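Local coordinates for protein fumarylacetoacetate hydrolase (Burkholderia xenovorans, PDB 5TI1) that probably hydrolyses fumarylacetoacetate to fumarate and acetoacetate, the last step of phenylalanine and tyrosine breakdown, at a site that holds a magnesium ion, at residues Asp265-Glu270 with Asn278-Ala283; Val200-Gly205 with Phe217-Lys222; Ile411-Glu416 with Gly437-Ala442. All coordinates share one frame; numbering follows the deposited sequence.

How the contacts relate
Contact 1 is the buried one, joining two helical pieces beside the metal sites, and a carboxylate holding backbone amides is its main feature. Contacts 2 and 3 are only partly buried: contact 2 is hairpin pairing, whereas contact 3 ties a turn to a strand by two backbone bonds. They share a sheet, in which strands 200-207 and 429-440 are neighbours, and their centres lie about 11 Å apart. Between them runs the salt bridge from Arg-202 NE to Asp-413 OD1, 2.6 Å long. Contacts 1 and 2 also touch, Asp-265 OD2 lying 2.7 Å from Arg-221 N, and both reach the second subunit. Contacts 1 and 3 do not meet; their nearest atoms are about 6 Å apart.

Contact 1: Asp265-Glu270 with Asn278-Ala283; sequences DIQQWE and NAKTFA. With NA (sodium ion), chain L.
Glu-270, at the end of helix 264-270, directs its carboxylate at the backbone amides that open the short, weakly bonded helix 278-281. These two helical pieces lie on the connection between strands 252-263 and 284-292, antiparallel neighbours in the mixed sheet of the FAH-family catalytic domain. OE1 of Glu-270 accepts Asn-278 N at 2.9 Å, with a bent N-H...O angle of 134°. OE2 takes Ala-279 N, also at 2.9 Å but straighter (164°), and Phe-277 N as well. Both bonds across the contact arrive on the syn side of the carboxylate; with Phe-277 N, three successive amides hold this buried group. Glu-270 reaches them by setting CG between its backbone N and carbonyl carbon (chi1 74°) and running extended from there.

Packing is tightest at Ala-279, whose CB lies 3.4 Å from Gln-267 CB, while Ile-266 brings its CG2 branch to 3.9 Å from Ala-279 CB. Near the end of Gln-267, a partly exposed residue, the fit is looser: OE1 of Gln-267 passes the aliphatic end of Lys-280, 3.5 Å from CE, whereas Lys-280 NZ bonds to Ser-262. Gln-267 is predicted to bind substrate, and the Lys-280 side chain comes about 4 Å from the bound magnesium. Past this side chain, the backbone binds a sodium ion, which Lys-280 O and Ala-283 O each approach to 2.4 Å.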
# COMPACT_ATOMS: atom_id res chain seq x y z
N ASP B 265 1.66 17.59 14.15
CA ASP B 265 2.37 18.77 13.66
C ASP B 265 3.07 18.48 12.35
O ASP B 265 3.09 19.33 11.45
CB ASP B 265 3.35 19.30 14.72
CG ASP B 265 4.23 18.22 15.34
OD1 ASP B 265 4.04 17.02 15.07
OD2 ASP B 265 5.12 18.58 16.14
N ILE B 266 3.65 17.28 12.20
CA ILE B 266 4.16 16.86 10.90
C ILE B 266 3.04 16.84 9.87
O ILE B 266 3.23 17.21 8.70
CB ILE B 266 4.86 15.49 11.02
CG1 ILE B 266 6.13 15.61 11.88
CG2 ILE B 266 5.23 14.93 9.65
CD1 ILE B 266 6.91 14.30 12.00
N GLN B 267 1.83 16.45 10.29
CA GLN B 267 0.73 16.32 9.34
C GLN B 267 0.29 17.68 8.82
O GLN B 267 0.08 17.86 7.61
CB GLN B 267 -0.46 15.60 9.98
CG GLN B 267 -1.63 15.38 9.01
CD GLN B 267 -2.84 14.69 9.64
OE1 GLN B 267 -2.84 13.47 9.83
NE2 GLN B 267 -3.87 15.46 9.95
N GLN B 268 0.15 18.65 9.72
CA GLN B 268 -0.33 19.98 9.35
C GLN B 268 0.50 20.58 8.23
O GLN B 268 -0.03 21.21 7.31
CB GLN B 268 -0.31 20.89 10.58
CG GLN B 268 -1.45 21.88 10.64
CD GLN B 268 -2.78 21.20 10.92
OE1 GLN B 268 -3.43 20.69 10.00
NE2 GLN B 268 -3.17 21.17 12.19
N TRP B 269 1.82 20.39 8.28
CA TRP B 269 2.71 21.05 7.34
C TRP B 269 2.79 20.33 5.99
O TRP B 269 2.98 20.98 4.96
CB TRP B 269 4.10 21.18 7.97
CG TRP B 269 5.20 21.63 7.04
CD1 TRP B 269 6.35 20.96 6.76
CD2 TRP B 269 5.25 22.86 6.31
NE1 TRP B 269 7.13 21.70 5.89
CE2 TRP B 269 6.47 22.87 5.59
CE3 TRP B 269 4.39 23.96 6.18
CZ2 TRP B 269 6.85 23.92 4.76
CZ3 TRP B 269 4.77 25.01 5.35
CH2 TRP B 269 5.99 24.98 4.65
N GLU B 270 2.64 19.00 5.97
CA GLU B 270 2.88 18.24 4.75
C GLU B 270 1.63 17.97 3.91
O GLU B 270 1.77 17.68 2.72
CB GLU B 270 3.50 16.87 5.08
CG GLU B 270 2.48 15.92 5.69
CD GLU B 270 3.03 14.56 6.03
OE1 GLU B 270 4.17 14.24 5.63
OE2 GLU B 270 2.30 13.79 6.70
N ASN B 278 4.06 11.32 5.85
CA ASN B 278 5.04 10.96 6.88
C ASN B 278 4.41 10.96 8.28
O ASN B 278 4.84 10.21 9.15
CB ASN B 278 6.23 11.91 6.84
CG ASN B 278 7.21 11.55 5.74
OD1 ASN B 278 7.18 10.46 5.17
ND2 ASN B 278 8.11 12.48 5.44
N ALA B 279 3.39 11.79 8.49
CA ALA B 279 2.76 11.87 9.80
C ALA B 279 2.02 10.60 10.19
O ALA B 279 1.66 10.46 11.36
CB ALA B 279 1.78 13.03 9.83
N LYS B 280 1.77 9.70 9.23
CA LYS B 280 1.00 8.49 9.48
C LYS B 280 1.80 7.21 9.33
O LYS B 280 1.49 6.22 10.00
CB LYS B 280 -0.19 8.40 8.52
CG LYS B 280 -1.15 9.55 8.62
CD LYS B 280 -1.94 9.45 9.89
CE LYS B 280 -3.34 10.01 9.71
NZ LYS B 280 -4.11 9.82 10.97
N THR B 281 2.78 7.19 8.45
CA THR B 281 3.38 5.95 7.99
C THR B 281 4.52 5.47 8.86
O THR B 281 5.10 4.42 8.56
CB THR B 281 3.89 6.12 6.56
OG1 THR B 281 4.95 7.08 6.57
CG2 THR B 281 2.76 6.57 5.62
N PHE B 282 4.88 6.21 9.92
CA PHE B 282 5.99 5.75 10.77
C PHE B 282 5.61 4.55 11.63
O PHE B 282 6.50 3.82 12.08
CB PHE B 282 6.50 6.91 11.64
CG PHE B 282 5.49 7.42 12.64
CD1 PHE B 282 4.62 8.45 12.31
CD2 PHE B 282 5.42 6.88 13.91
CE1 PHE B 282 3.69 8.92 13.22
CE2 PHE B 282 4.51 7.34 14.83
CZ PHE B 282 3.64 8.36 14.49
N ALA B 283 4.31 4.31 11.84
CA ALA B 283 3.85 3.19 12.66
C ALA B 283 2.33 3.12 12.66
O ALA B 283 1.65 4.14 12.81
CB ALA B 283 4.33 3.31 14.11
NA NA L . 0.02 5.54 11.78

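Contact 2: Val200-Gly205 with Phe217-Lys222; sequences VRRPNG and FGACRK
Gly-205 and Gly-218 face each other through a pair of backbone hydrogen bonds, Gly-205 N to Gly-218 O and Gly-218 N to Gly-205 O, both 3.0 Å long. One step on, Asn-204 and Ala-219 form a non-hydrogen-bonded pair, and Asn-204 OD1 rests 3.2 Å from Ala-219 CA. Just beyond the paired residues, Cys-220 N bonds to Pro-203 O at 3.0 Å, almost in line with the carbonyl. The Phe-217 ring meets the hairpin obliquely, its CZ 3.7 Å from Asn-204 CB. This is the antiparallel pairing of a beta hairpin, strands 200-207 and 216-219, at one border, within this chain, of a mixed sheet. Beside it, Arg-202 extends with CG anti to its backbone N (chi1 177°) and then bends at chi3, which brings NH1 to Cys-220 O at 2.9 Å. The donor stands above the carbonyl plane, 39° out of it.

Farther out, Asp-413 and Ile-411 O steady the guanidinium at NE and NH2. ND2 of Asn-204 is held by Leu-443 O. The second subunit packs against part of the hairpin: Ser-363 of that subunit bonds to Asn-204 O, and its Tyr-313 ring meets the Phe-217 ring with the planes about 35° apart.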
# COMPACT_ATOMS: atom_id res chain seq x y z
N VAL B 200 7.29 2.09 19.47
CA VAL B 200 7.08 3.05 18.39
C VAL B 200 7.97 4.24 18.66
O VAL B 200 7.87 4.88 19.71
CB VAL B 200 5.62 3.49 18.30
CG1 VAL B 200 5.48 4.60 17.26
CG2 VAL B 200 4.74 2.30 17.94
N ARG B 201 8.83 4.57 17.71
CA ARG B 201 9.78 5.64 17.94
C ARG B 201 9.17 6.95 17.50
O ARG B 201 8.63 7.05 16.39
CB ARG B 201 11.10 5.41 17.22
CG ARG B 201 12.11 6.48 17.65
CD ARG B 201 13.53 6.17 17.27
NE ARG B 201 14.03 4.89 17.78
CZ ARG B 201 14.62 4.71 18.96
NH1 ARG B 201 14.76 5.72 19.81
NH2 ARG B 201 15.05 3.50 19.29
N ARG B 202 9.25 7.95 18.38
CA ARG B 202 8.80 9.29 18.06
C ARG B 202 9.50 9.75 16.78
O ARG B 202 10.74 9.73 16.72
CB ARG B 202 9.09 10.27 19.20
CG ARG B 202 8.72 11.73 18.90
CD ARG B 202 9.06 12.65 20.09
NE ARG B 202 8.42 12.21 21.33
CZ ARG B 202 7.19 12.54 21.69
NH1 ARG B 202 6.46 13.33 20.92
NH2 ARG B 202 6.67 12.08 22.83
N PRO B 203 8.75 10.13 15.75
CA PRO B 203 9.39 10.54 14.49
C PRO B 203 9.99 11.94 14.57
O PRO B 203 9.46 12.83 15.23
CB PRO B 203 8.23 10.50 13.49
CG PRO B 203 6.98 10.71 14.34
CD PRO B 203 7.29 10.01 15.63
N ASN B 204 11.12 12.12 13.90
CA ASN B 204 11.55 13.44 13.49
C ASN B 204 10.91 13.78 12.15
O ASN B 204 10.46 12.90 11.42
CB ASN B 204 13.07 13.52 13.38
CG ASN B 204 13.76 13.32 14.71
OD1 ASN B 204 13.42 13.96 15.70
ND2 ASN B 204 14.72 12.42 14.75
N GLY B 205 10.88 15.07 11.83
CA GLY B 205 10.33 15.49 10.55
C GLY B 205 10.34 16.99 10.43
O GLY B 205 10.89 17.69 11.29
N PHE B 217 13.54 21.14 11.15
CA PHE B 217 13.64 19.70 11.34
C PHE B 217 13.74 19.41 12.84
O PHE B 217 14.60 19.97 13.51
CB PHE B 217 14.87 19.16 10.61
CG PHE B 217 15.04 17.67 10.72
CD1 PHE B 217 14.35 16.82 9.87
CD2 PHE B 217 15.89 17.12 11.66
CE1 PHE B 217 14.50 15.46 9.96
CE2 PHE B 217 16.04 15.75 11.75
CZ PHE B 217 15.34 14.93 10.89
N GLY B 218 12.87 18.55 13.36
CA GLY B 218 12.95 18.29 14.78
C GLY B 218 11.99 17.19 15.21
O GLY B 218 11.22 16.66 14.41
N ALA B 219 12.05 16.87 16.50
CA ALA B 219 11.20 15.82 17.03
C ALA B 219 9.75 16.28 17.04
O ALA B 219 9.44 17.40 17.46
CB ALA B 219 11.64 15.43 18.44
N CYS B 220 8.87 15.41 16.55
CA CYS B 220 7.43 15.62 16.65
C CYS B 220 7.01 16.03 18.06
O CYS B 220 7.40 15.39 19.04
CB CYS B 220 6.72 14.33 16.23
SG CYS B 220 5.08 14.17 16.84
N ARG B 221 6.22 17.10 18.17
CA ARG B 221 5.71 17.58 19.45
C ARG B 221 4.24 17.28 19.68
O ARG B 221 3.71 17.64 20.74
CB ARG B 221 5.94 19.09 19.58
CG ARG B 221 7.40 19.53 19.59
CD ARG B 221 7.50 21.05 19.50
NE ARG B 221 8.85 21.48 19.12
CZ ARG B 221 9.21 22.75 18.93
NH1 ARG B 221 8.32 23.72 19.07
NH2 ARG B 221 10.46 23.03 18.59
N LYS B 222 3.54 16.65 18.72
CA LYS B 222 2.12 16.36 18.86
C LYS B 222 1.87 14.91 18.41
O LYS B 222 1.20 14.65 17.41
CB LYS B 222 1.27 17.34 18.06
CG LYS B 222 1.24 18.74 18.64
CD LYS B 222 0.09 19.53 18.05
CE LYS B 222 0.03 20.93 18.62
NZ LYS B 222 -1.12 21.65 18.05

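Contact 3: Ile411-Glu416 with Gly437-Ala442; sequences IEDGDE and GEILPA
The carbonyl oxygen of Asp-415 is approached from two neighbouring residues, accepting Ile-439 N at 3.1 Å and meeting the CA-H of Glu-438, whose CA is 3.4 Å away. A second backbone bond, Gly-414 N to Ile-439 O (3.0 Å), ties the loop to the same strand residue. The Ile-439 side chain points toward the loop, with CG1 opposite the carbonyl carbon (chi1 -61°); this turns CG1 to Ile-411 CG2, 3.6 Å away, and the two side chains cross at about a right angle.

Near the more exposed end, the Asp-413 side chain crosses Pro-441 obliquely, its OD2 3.5 Å from Pro-441 CA. A water donates to this OD2 at 2.6 Å and accepts from Ala-442 N. At the other end Glu-416 and Glu-438, a non-hydrogen-bonded pair, cross at a slant, their OE2 atoms 4.2 Å from each other. Arginines answer these acids: Arg-202 faces Asp-413 OD1, and the salt bridge from Arg-331 to Glu-416 OE1 probably eases the closeness of the glutamates.

Asp-415 OD2 accepts Glu-412 N from above its carboxylate plane and also pairs with Arg-408. This bracing sits on a type II beta turn, Glu-412 to Asp-415, with Gly-414 at its third position, leading into the antiparallel pairing of strands 416-424 and 429-440.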
# COMPACT_ATOMS: atom_id res chain seq x y z
N ILE B 411 1.02 12.60 23.54
CA ILE B 411 1.76 11.48 24.11
C ILE B 411 3.20 11.87 24.40
O ILE B 411 3.86 12.55 23.60
CB ILE B 411 1.72 10.26 23.17
CG1 ILE B 411 0.29 9.79 22.92
CG2 ILE B 411 2.56 9.12 23.74
CD1 ILE B 411 0.20 8.84 21.73
N GLU B 412 3.71 11.43 25.54
CA GLU B 412 5.08 11.72 25.94
C GLU B 412 5.93 10.45 25.87
O GLU B 412 5.40 9.33 25.80
CB GLU B 412 5.09 12.35 27.34
CG GLU B 412 5.03 13.87 27.24
CD GLU B 412 4.28 14.52 28.36
OE1 GLU B 412 3.81 15.66 28.17
OE2 GLU B 412 4.17 13.90 29.44
N ASP B 413 7.25 10.65 25.85
CA ASP B 413 8.18 9.53 25.75
C ASP B 413 8.02 8.60 26.94
O ASP B 413 7.83 9.04 28.07
CB ASP B 413 9.62 10.04 25.67
CG ASP B 413 9.92 10.77 24.36
OD1 ASP B 413 9.11 10.71 23.41
OD2 ASP B 413 11.00 11.39 24.27
N GLY B 414 8.07 7.29 26.67
CA GLY B 414 7.86 6.30 27.70
C GLY B 414 6.41 6.01 28.05
O GLY B 414 6.16 5.10 28.85
N ASP B 415 5.45 6.77 27.51
CA ASP B 415 4.04 6.43 27.67
C ASP B 415 3.71 5.16 26.89
O ASP B 415 4.11 4.99 25.74
CB ASP B 415 3.14 7.55 27.13
CG ASP B 415 3.15 8.81 27.97
OD1 ASP B 415 3.81 8.84 29.05
OD2 ASP B 415 2.48 9.77 27.54
N GLU B 416 2.94 4.27 27.52
CA GLU B 416 2.40 3.10 26.83
C GLU B 416 0.91 3.32 26.58
O GLU B 416 0.16 3.64 27.50
CB GLU B 416 2.63 1.82 27.64
CG GLU B 416 2.08 0.55 26.95
CD GLU B 416 2.40 -0.74 27.70
OE1 GLU B 416 2.05 -0.85 28.91
OE2 GLU B 416 2.98 -1.65 27.08
N GLY B 437 1.38 -0.17 22.41
CA GLY B 437 2.70 0.26 22.00
C GLY B 437 3.22 1.28 22.99
O GLY B 437 2.45 2.04 23.58
N GLU B 438 4.54 1.29 23.15
CA GLU B 438 5.20 2.22 24.06
C GLU B 438 6.18 3.08 23.27
O GLU B 438 6.88 2.58 22.39
CB GLU B 438 5.89 1.45 25.19
CG GLU B 438 6.55 2.33 26.25
CD GLU B 438 6.91 1.56 27.51
OE1 GLU B 438 8.10 1.47 27.84
OE2 GLU B 438 5.98 1.03 28.17
N ILE B 439 6.19 4.38 23.55
CA ILE B 439 6.87 5.35 22.69
C ILE B 439 8.34 5.46 23.07
O ILE B 439 8.69 5.63 24.25
CB ILE B 439 6.18 6.73 22.78
CG1 ILE B 439 4.72 6.63 22.30
CG2 ILE B 439 6.98 7.76 21.99
CD1 ILE B 439 4.56 5.96 20.96
N LEU B 440 9.23 5.34 22.07
CA LEU B 440 10.66 5.54 22.25
C LEU B 440 11.04 6.97 21.90
O LEU B 440 10.42 7.58 21.02
CB LEU B 440 11.44 4.57 21.38
CG LEU B 440 11.09 3.11 21.61
CD1 LEU B 440 11.95 2.21 20.74
CD2 LEU B 440 11.24 2.75 23.09
N PRO B 441 12.03 7.54 22.60
CA PRO B 441 12.48 8.90 22.27
C PRO B 441 12.91 9.00 20.82
O PRO B 441 13.41 8.05 20.22
CB PRO B 441 13.66 9.12 23.22
CG PRO B 441 13.44 8.17 24.33
CD PRO B 441 12.78 6.97 23.73
N ALA B 442 12.71 10.19 20.25
CA ALA B 442 13.14 10.42 18.88
C ALA B 442 14.66 10.29 18.79
O ALA B 442 15.38 10.48 19.78
CB ALA B 442 12.69 11.80 18.40
O HOH W 1 11.87 12.28 21.95